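Phosphate binding protein (Planctomyces limnophilus, PDB 4JWO) probably binds phosphate outside the cytoplasmic membrane and hands it to a Pst-type ABC transporter. Local coordinates at residues A[76-81]-A[304-309]; A[142-147]-A[197-202]. One frame throughout, in Å; residues are numbered along the deposited sequence.

How the interactions relate
Interaction 1 joins helix 72-85 to helix 298-308, and interaction 2 joins strand 134-148 to helix 198-208. Their centres lie 22 Å apart, and their nearest atoms are about 12 Å from each other, so they do not touch. Along the chain 142-147 and 197-202 both fall between 76-81 and 304-309, which nests interaction 2 within the loop closed by interaction 1. Strand 134-148 relates the two: its earlier part lies under helix 298-308, while its later part receives helix 198-208. One contact thus probably lies in the lobe built from the chain ends, the other in the inserted lobe near the crossing strands, as expected for a two-lobed periplasmic binding protein.

Interaction 1: residues A[76-81]-A[304-309]; sequences QAVAEE and IKFLLS
V78 and F306 form the heart of this helix-helix contact, their side chains sliding past each other in opposite directions. CG1 of V78 lies in the plane of the F306 ring and meets its edge, 3.5 Å from CD2. The branched valine uses its other methyl as well: CG2 lies 3.8 Å from CD1 of L307, whose forked chain crosses that of V78 at about a right angle and can send a methyl across. With chi1 at 175°, V78 holds CG1 anti to its own backbone N and still has CG2 for the leucine, so a short, rigid residue fills the junction between two longer ones.

One turn along, E81 folds its bent chain beside the same ring, whose flat shape offers an edge to both V78 and E81. Its OE2 comes 3.4 Å from CZ of F306, near the ring plane, and the carboxylate is only 17° from coplanar with the ring. An oxygen placed there faces the weakly positive ring hydrogens, a probably favourable approach, and the exposed margin would let the charge of E81 stay hydrated.

Behind the ring, F306 O accepts from S309 N at 3.2 Å and from S309 OG on the same face of its plane, while S309 serves as N-cap of helix 310-318.

The two helix segments are steeply inclined, 113° between their directions. L315 of helix 310-318 touches V78, E81 and F306, while L307 and I304 of helix 298-308 rest on V139, F137 and I288 of strands 134-148 and 283-291.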
loop_
_atom_site.group_PDB
_atom_site.type_symbol
_atom_site.label_atom_id
_atom_site.label_comp_id
_atom_site.label_asym_id
_atom_site.label_seq_id
_atom_site.Cartn_x
_atom_site.Cartn_y
_atom_site.Cartn_z
ATOM N N GLN A 76 9.225 6.448 7.317
ATOM C CA GLN A 76 10.245 7.471 7.094
ATOM C C GLN A 76 9.737 8.860 7.464
ATOM O O GLN A 76 10.467 9.658 8.053
ATOM C CB GLN A 76 10.730 7.459 5.641
ATOM C CG GLN A 76 11.857 8.435 5.369
ATOM C CD GLN A 76 13.062 8.198 6.264
ATOM O OE1 GLN A 76 13.841 7.270 6.039
ATOM N NE2 GLN A 76 13.216 9.036 7.288
ATOM N N ALA A 77 8.484 9.143 7.116
ATOM C CA ALA A 77 7.898 10.452 7.383
ATOM C C ALA A 77 7.650 10.661 8.868
ATOM O O ALA A 77 7.924 11.734 9.414
ATOM C CB ALA A 77 6.605 10.625 6.604
ATOM N N VAL A 78 7.114 9.635 9.520
ATOM C CA VAL A 78 6.902 9.699 10.953
ATOM C C VAL A 78 8.256 9.800 11.646
ATOM O O VAL A 78 8.402 10.553 12.601
ATOM C CB VAL A 78 6.057 8.505 11.473
ATOM C CG1 VAL A 78 5.950 8.545 12.980
ATOM C CG2 VAL A 78 4.667 8.543 10.858
ATOM N N ALA A 79 9.257 9.088 11.135
ATOM C CA ALA A 79 10.609 9.169 11.697
ATOM C C ALA A 79 11.198 10.578 11.631
ATOM O O ALA A 79 11.710 11.085 12.629
ATOM C CB ALA A 79 11.543 8.181 11.019
ATOM N N GLU A 80 11.128 11.200 10.456
ATOM C CA GLU A 80 11.683 12.538 10.251
ATOM C C GLU A 80 11.035 13.548 11.196
ATOM O O GLU A 80 11.707 14.402 11.776
ATOM C CB GLU A 80 11.507 12.982 8.792
ATOM C CG GLU A 80 11.868 14.440 8.548
ATOM C CD GLU A 80 12.471 14.684 7.176
ATOM O OE1 GLU A 80 13.125 15.735 6.995
ATOM O OE2 GLU A 80 12.296 13.830 6.282
ATOM N N GLU A 81 9.723 13.427 11.354
ATOM C CA GLU A 81 8.953 14.297 12.236
ATOM C C GLU A 81 9.272 13.980 13.689
ATOM O O GLU A 81 9.521 14.878 14.495
ATOM C CB GLU A 81 7.456 14.098 11.978
ATOM C CG GLU A 81 6.775 15.246 11.251
ATOM C CD GLU A 81 6.326 16.339 12.199
ATOM O OE1 GLU A 81 6.549 17.530 11.893
ATOM O OE2 GLU A 81 5.740 16.003 13.249
ATOM N N ILE A 304 4.951 4.682 18.729
ATOM C CA ILE A 304 3.652 4.146 18.341
ATOM C C ILE A 304 2.540 5.150 18.643
ATOM O O ILE A 304 1.628 5.333 17.839
ATOM C CB ILE A 304 3.348 2.796 19.027
ATOM C CG1 ILE A 304 4.380 1.745 18.612
ATOM C CG2 ILE A 304 1.948 2.319 18.668
ATOM C CD1 ILE A 304 4.364 1.422 17.133
ATOM N N LYS A 305 2.633 5.807 19.795
ATOM C CA LYS A 305 1.647 6.809 20.198
ATOM C C LYS A 305 1.504 7.947 19.184
ATOM O O LYS A 305 0.392 8.295 18.777
ATOM C CB LYS A 305 1.992 7.366 21.580
ATOM C CG LYS A 305 1.073 8.478 22.047
ATOM C CD LYS A 305 1.530 9.029 23.393
ATOM C CE LYS A 305 0.768 10.291 23.764
ATOM N NZ LYS A 305 1.279 10.912 25.021
ATOM N N PHE A 306 2.630 8.514 18.770
ATOM C CA PHE A 306 2.634 9.577 17.765
ATOM C C PHE A 306 2.026 9.090 16.451
ATOM O O PHE A 306 1.276 9.808 15.786
ATOM C CB PHE A 306 4.063 10.076 17.538
ATOM C CG PHE A 306 4.169 11.175 16.519
ATOM C CD1 PHE A 306 3.786 12.467 16.836
ATOM C CD2 PHE A 306 4.652 10.917 15.249
ATOM C CE1 PHE A 306 3.881 13.486 15.901
ATOM C CE2 PHE A 306 4.751 11.932 14.309
ATOM C CZ PHE A 306 4.365 13.217 14.640
ATOM N N LEU A 307 2.354 7.856 16.094
ATOM C CA LEU A 307 1.871 7.231 14.870
ATOM C C LEU A 307 0.341 7.145 14.830
ATOM O O LEU A 307 -0.278 7.356 13.785
ATOM C CB LEU A 307 2.506 5.842 14.747
ATOM C CG LEU A 307 2.234 4.957 13.538
ATOM C CD1 LEU A 307 2.523 5.718 12.268
ATOM C CD2 LEU A 307 3.091 3.696 13.620
ATOM N N LEU A 308 -0.264 6.857 15.979
ATOM C CA LEU A 308 -1.711 6.664 16.071
ATOM C C LEU A 308 -2.468 7.971 16.308
ATOM O O LEU A 308 -3.690 8.020 16.203
ATOM C CB LEU A 308 -2.042 5.679 17.202
ATOM C CG LEU A 308 -1.412 4.285 17.139
ATOM C CD1 LEU A 308 -1.873 3.428 18.310
ATOM C CD2 LEU A 308 -1.733 3.606 15.817
ATOM N N SER A 309 -1.738 9.026 16.641
ATOM C CA SER A 309 -2.348 10.309 16.971
ATOM C C SER A 309 -2.902 10.997 15.732
ATOM O O SER A 309 -2.695 10.531 14.614
ATOM C CB SER A 309 -1.325 11.224 17.638
ATOM O OG SER A 309 -0.288 11.553 16.733
#

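Interaction 2: residues A[142-147]-A[197-202]; sequences DGLTVV and SGTFDY
S197 OG is gripped by two backbone groups, F200 N at 3.2 Å and the carbonyl of D194, and this N-cap fixes the first helical turn, from which T199 and Y202 reach D142 and L144. The N-H of F200 points almost straight at the serine oxygen, at 162°; a small hydroxyl residue suits a helix start because it replaces the missing carbonyl acceptor.

Y202 and L144 share most of the packing. Y202 CG is anti to the backbone N (chi1 -178°), which extends the ring toward the strand, and there CD2 lies 3.6 Å from CG of L144. The fork of leucine suits this place: CG and the CD1 branch lie against the ring, while the other methyl, CD2, is 3.8 Å from CG2 of T199, whose methyl joins the apolar packing.

D142, short enough to stay beside the same ring, flanks it obliquely: OD2 is 3.4 Å from CD2 of Y202, with the carboxylate and ring planes 65° apart. The D142 carbonyl oxygen also lies 3.5 Å from CE2 of Y202. Tyrosine fits because its ring serves both this packing and a cation-pi contact with R284, and its hydroxyl reaches P281 O.

D201 OD2 is hydrogen-bonded to S69 OG, just ahead of helix 72-85, and so probably links the two lobes. A capped Ser-Gly-Thr helix start beside the crossing strand 134-148 is consistent with the interlobe cleft of the periplasmic binding protein fold, where PstS relatives hold phosphate.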
loop_
_atom_site.group_PDB
_atom_site.type_symbol
_atom_site.label_atom_id
_atom_site.label_comp_id
_atom_site.label_asym_id
_atom_site.label_seq_id
_atom_site.Cartn_x
_atom_site.Cartn_y
_atom_site.Cartn_z
ATOM N N ASP A 142 -4.201 1.743 2.006
ATOM C CA ASP A 142 -3.507 2.023 0.751
ATOM C C ASP A 142 -4.439 1.642 -0.381
ATOM O O ASP A 142 -4.818 0.481 -0.500
ATOM C CB ASP A 142 -2.226 1.172 0.684
ATOM C CG ASP A 142 -1.378 1.451 -0.563
ATOM O OD1 ASP A 142 -1.831 2.171 -1.460
ATOM O OD2 ASP A 142 -0.247 0.920 -0.643
ATOM N N GLY A 143 -4.829 2.615 -1.202
ATOM C CA GLY A 143 -5.683 2.346 -2.343
ATOM C C GLY A 143 -5.026 2.726 -3.658
ATOM O O GLY A 143 -4.394 3.771 -3.755
ATOM N N LEU A 144 -5.170 1.873 -4.665
ATOM C CA LEU A 144 -4.685 2.167 -6.009
ATOM C C LEU A 144 -5.844 2.210 -6.975
ATOM O O LEU A 144 -6.793 1.443 -6.839
ATOM C CB LEU A 144 -3.751 1.068 -6.497
ATOM C CG LEU A 144 -2.451 0.830 -5.749
ATOM C CD1 LEU A 144 -1.610 -0.148 -6.562
ATOM C CD2 LEU A 144 -1.700 2.129 -5.503
ATOM N N THR A 145 -5.734 3.067 -7.979
ATOM C CA THR A 145 -6.725 3.110 -9.046
ATOM C C THR A 145 -6.107 2.716 -10.373
ATOM O O THR A 145 -4.992 3.122 -10.702
ATOM C CB THR A 145 -7.325 4.500 -9.219
ATOM O OG1 THR A 145 -6.267 5.443 -9.447
ATOM C CG2 THR A 145 -8.097 4.901 -7.966
ATOM N N VAL A 146 -6.848 1.928 -11.132
ATOM C CA VAL A 146 -6.576 1.724 -12.545
ATOM C C VAL A 146 -7.421 2.733 -13.304
ATOM O O VAL A 146 -8.618 2.881 -13.034
ATOM C CB VAL A 146 -6.964 0.309 -12.967
ATOM C CG1 VAL A 146 -6.815 0.134 -14.467
ATOM C CG2 VAL A 146 -6.102 -0.697 -12.207
ATOM N N VAL A 147 -6.798 3.458 -14.227
ATOM C CA VAL A 147 -7.497 4.509 -14.947
ATOM C C VAL A 147 -7.424 4.318 -16.451
ATOM O O VAL A 147 -6.462 3.772 -16.980
ATOM C CB VAL A 147 -6.935 5.911 -14.585
ATOM C CG1 VAL A 147 -7.213 6.232 -13.123
ATOM C CG2 VAL A 147 -5.427 5.983 -14.869
ATOM N N SER A 197 9.138 0.748 -6.586
ATOM C CA SER A 197 8.411 1.734 -5.787
ATOM C C SER A 197 7.305 0.988 -5.042
ATOM O O SER A 197 6.995 -0.144 -5.387
ATOM C CB SER A 197 7.776 2.803 -6.677
ATOM O OG SER A 197 6.724 2.265 -7.482
ATOM N N GLY A 198 6.739 1.604 -4.008
ATOM C CA GLY A 198 5.645 0.991 -3.269
ATOM C C GLY A 198 4.430 0.706 -4.131
ATOM O O GLY A 198 3.802 -0.356 -4.021
ATOM N N THR A 199 4.067 1.664 -4.979
ATOM C CA THR A 199 2.932 1.496 -5.864
ATOM C C THR A 199 3.138 0.304 -6.810
ATOM O O THR A 199 2.233 -0.524 -6.987
ATOM C CB THR A 199 2.694 2.786 -6.652
ATOM O OG1 THR A 199 2.456 3.856 -5.724
ATOM C CG2 THR A 199 1.499 2.644 -7.559
ATOM N N PHE A 200 4.328 0.219 -7.396
ATOM C CA PHE A 200 4.693 -0.919 -8.244
ATOM C C PHE A 200 4.582 -2.230 -7.490
ATOM O O PHE A 200 3.975 -3.188 -7.980
ATOM C CB PHE A 200 6.130 -0.748 -8.748
ATOM C CG PHE A 200 6.615 -1.865 -9.631
ATOM C CD1 PHE A 200 6.454 -1.793 -11.008
ATOM C CD2 PHE A 200 7.265 -2.958 -9.088
ATOM C CE1 PHE A 200 6.931 -2.812 -11.831
ATOM C CE2 PHE A 200 7.738 -3.989 -9.907
ATOM C CZ PHE A 200 7.552 -3.902 -11.283
ATOM N N ASP A 201 5.186 -2.281 -6.306
ATOM C CA ASP A 201 5.173 -3.493 -5.487
ATOM C C ASP A 201 3.750 -3.947 -5.181
ATOM O O ASP A 201 3.443 -5.136 -5.260
ATOM C CB ASP A 201 5.961 -3.290 -4.189
ATOM C CG ASP A 201 7.461 -3.283 -4.415
ATOM O OD1 ASP A 201 7.896 -3.607 -5.544
ATOM O OD2 ASP A 201 8.205 -2.964 -3.459
ATOM N N TYR A 202 2.873 -3.005 -4.843
ATOM C CA TYR A 202 1.490 -3.362 -4.510
ATOM C C TYR A 202 0.746 -3.869 -5.749
ATOM O O TYR A 202 0.186 -4.971 -5.742
ATOM C CB TYR A 202 0.785 -2.142 -3.885
ATOM C CG TYR A 202 -0.650 -2.349 -3.425
ATOM C CD1 TYR A 202 -1.245 -3.611 -3.428
ATOM C CD2 TYR A 202 -1.409 -1.269 -2.990
ATOM C CE1 TYR A 202 -2.564 -3.787 -3.012
ATOM C CE2 TYR A 202 -2.722 -1.436 -2.574
ATOM C CZ TYR A 202 -3.291 -2.690 -2.583
ATOM O OH TYR A 202 -4.597 -2.874 -2.169
#